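PDB 4ZU5: QdtA from Thermoanaerobacterium thermosaccharolyticum, which is a cupin-fold protein of the WxcM-like family, built on facing antiparallel beta-sheets, and carries thymidine in the model. Local coordinates for residues A[89-92]-A[93-97]. Residues are numbered along the deposited sequence; the frame is centred on the assembly and turned at random.
Unlike the reference sequence in segment 93-97: Leu-94 (reference Phe), Val-95 (reference Leu).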
loop_
_atom_site.group_PDB
_atom_site.type_symbol
_atom_site.label_atom_id
_atom_site.label_comp_id
_atom_site.label_asym_id
_atom_site.label_seq_id
_atom_site.Cartn_x
_atom_site.Cartn_y
_atom_site.Cartn_z
ATOM N N LEU A 89 -8.628 1.264 -8.608
ATOM C CA LEU A 89 -9.352 0.452 -9.589
ATOM C C LEU A 89 -9.754 -0.826 -8.889
ATOM O O LEU A 89 -8.938 -1.710 -8.615
ATOM C CB LEU A 89 -8.499 0.194 -10.834
ATOM C CG LEU A 89 -9.131 -0.682 -11.921
ATOM C CD1 LEU A 89 -10.230 0.115 -12.568
ATOM C CD2 LEU A 89 -8.055 -1.031 -12.927
ATOM N N TYR A 90 -11.049 -0.930 -8.641
ATOM C CA TYR A 90 -11.628 -2.155 -8.095
ATOM C C TYR A 90 -11.839 -3.133 -9.201
ATOM O O TYR A 90 -12.430 -2.814 -10.245
ATOM C CB TYR A 90 -13.000 -1.861 -7.499
ATOM C CG TYR A 90 -13.822 -3.092 -7.158
ATOM C CD1 TYR A 90 -13.476 -3.933 -6.120
ATOM C CD2 TYR A 90 -14.887 -3.469 -7.942
ATOM C CE1 TYR A 90 -14.171 -5.123 -5.906
ATOM C CE2 TYR A 90 -15.593 -4.635 -7.717
ATOM C CZ TYR A 90 -15.255 -5.453 -6.671
ATOM O OH TYR A 90 -16.019 -6.617 -6.483
ATOM N N ILE A 91 -11.397 -4.350 -8.944
ATOM C CA ILE A 91 -11.579 -5.436 -9.889
ATOM C C ILE A 91 -12.127 -6.630 -9.166
ATOM O O ILE A 91 -11.461 -7.225 -8.358
ATOM C CB ILE A 91 -10.264 -5.864 -10.590
ATOM C CG1 ILE A 91 -9.631 -4.674 -11.291
ATOM C CG2 ILE A 91 -10.531 -6.987 -11.592
ATOM C CD1 ILE A 91 -8.223 -4.930 -11.802
ATOM N N GLY A 92 -13.331 -7.017 -9.541
ATOM C CA GLY A 92 -13.971 -8.184 -9.023
ATOM C C GLY A 92 -13.670 -9.483 -9.749
ATOM O O GLY A 92 -12.714 -9.559 -10.485
ATOM N N PRO A 93 -14.413 -10.542 -9.421
ATOM C CA PRO A 93 -14.170 -11.876 -9.960
ATOM C C PRO A 93 -14.369 -11.941 -11.468
ATOM O O PRO A 93 -15.209 -11.214 -12.045
ATOM C CB PRO A 93 -15.228 -12.715 -9.261
ATOM C CG PRO A 93 -15.258 -12.095 -7.907
ATOM C CD PRO A 93 -15.301 -10.617 -8.246
ATOM N N LEU A 94 -13.480 -12.722 -12.058
ATOM C CA LEU A 94 -13.578 -13.147 -13.433
ATOM C C LEU A 94 -13.381 -12.038 -14.416
ATOM O O LEU A 94 -13.927 -12.048 -15.529
ATOM C CB LEU A 94 -14.919 -13.801 -13.682
ATOM C CG LEU A 94 -15.010 -15.180 -13.024
ATOM C CD1 LEU A 94 -16.385 -15.727 -13.321
ATOM C CD2 LEU A 94 -13.937 -16.179 -13.422
ATOM N N VAL A 95 -12.496 -11.131 -14.052
ATOM C CA VAL A 95 -12.025 -10.162 -14.988
ATOM C C VAL A 95 -10.562 -10.491 -15.244
ATOM O O VAL A 95 -9.819 -10.699 -14.307
ATOM C CB VAL A 95 -12.119 -8.769 -14.382
ATOM C CG1 VAL A 95 -11.457 -7.742 -15.289
ATOM C CG2 VAL A 95 -13.590 -8.378 -14.154
ATOM N N TRP A 96 -10.156 -10.570 -16.514
ATOM C CA TRP A 96 -8.766 -10.865 -16.868
ATOM C C TRP A 96 -8.027 -9.561 -16.913
ATOM O O TRP A 96 -8.494 -8.561 -17.490
ATOM C CB TRP A 96 -8.710 -11.571 -18.260
ATOM C CG TRP A 96 -7.340 -11.954 -18.785
ATOM C CD1 TRP A 96 -6.544 -11.196 -19.571
ATOM C CD2 TRP A 96 -6.652 -13.188 -18.611
ATOM N NE1 TRP A 96 -5.374 -11.865 -19.875
ATOM C CE2 TRP A 96 -5.425 -13.096 -19.311
ATOM C CE3 TRP A 96 -6.904 -14.335 -17.888
ATOM C CZ2 TRP A 96 -4.476 -14.114 -19.312
ATOM C CZ3 TRP A 96 -5.993 -15.368 -17.942
ATOM C CH2 TRP A 96 -4.765 -15.229 -18.624
ATOM N N ARG A 97 -6.811 -9.552 -16.392
ATOM C CA ARG A 97 -6.048 -8.330 -16.531
ATOM C C ARG A 97 -4.584 -8.500 -16.855
ATOM O O ARG A 97 -3.974 -9.520 -16.541
ATOM C CB ARG A 97 -6.240 -7.405 -15.336
ATOM C CG ARG A 97 -5.292 -7.628 -14.192
ATOM C CD ARG A 97 -5.422 -9.048 -13.701
ATOM N NE ARG A 97 -6.784 -9.450 -13.335
ATOM C CZ ARG A 97 -7.293 -9.324 -12.113
ATOM N NH1 ARG A 97 -6.563 -8.756 -11.161
ATOM N NH2 ARG A 97 -8.509 -9.791 -11.846
#
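Tyr-90 approaches Pro-93 loosely at the end of strand 87-91, Tyr-90 OH lying 4.4 Å from Pro-93 CD; the firmer partner of that hydroxyl is His-57, through a hydrogen bond. Ile-91, next along, points into the turn and carries most of the side-chain contact. With CG2 anti to the backbone N (CG1 at chi1 -57°), Ile-91 CG2 reaches Val-95 CB at 3.7 Å, the two side chains crossing at about a right angle. The same methyl, Ile-91 CG2, lies 3.5 Å from Arg-97 NH2. Ile-91 CD1, on the other branch, sits over one face of the Arg-97 guanidinium, 4.2 Å above its plane and offset toward the rim. Gly-92 then leads into Pro-93, and Gly-92 O lies 3.6 Å from Leu-94 N without bonding it. Leu-94, with positive phi (69°), turns the chain toward strand 96-100, which belongs to the facing sheet of the cupin sandwich.

Arg-97 folds back, bent at chi2 and chi3, to meet Val-95 O at its guanidinium edge. Arg-97 NH2 donates to Val-95 O at 2.9 Å, nearly straight, the donor tilted 26° from the carbonyl plane, while NE adds a weak bond; NH1 bonds to Gln-58 OE1. The buried guanidinium is thus fixed in rotation through its edge and packed by Ile-91 on a face, and its positive charge is probably stabilised by these two neutral oxygen acceptors.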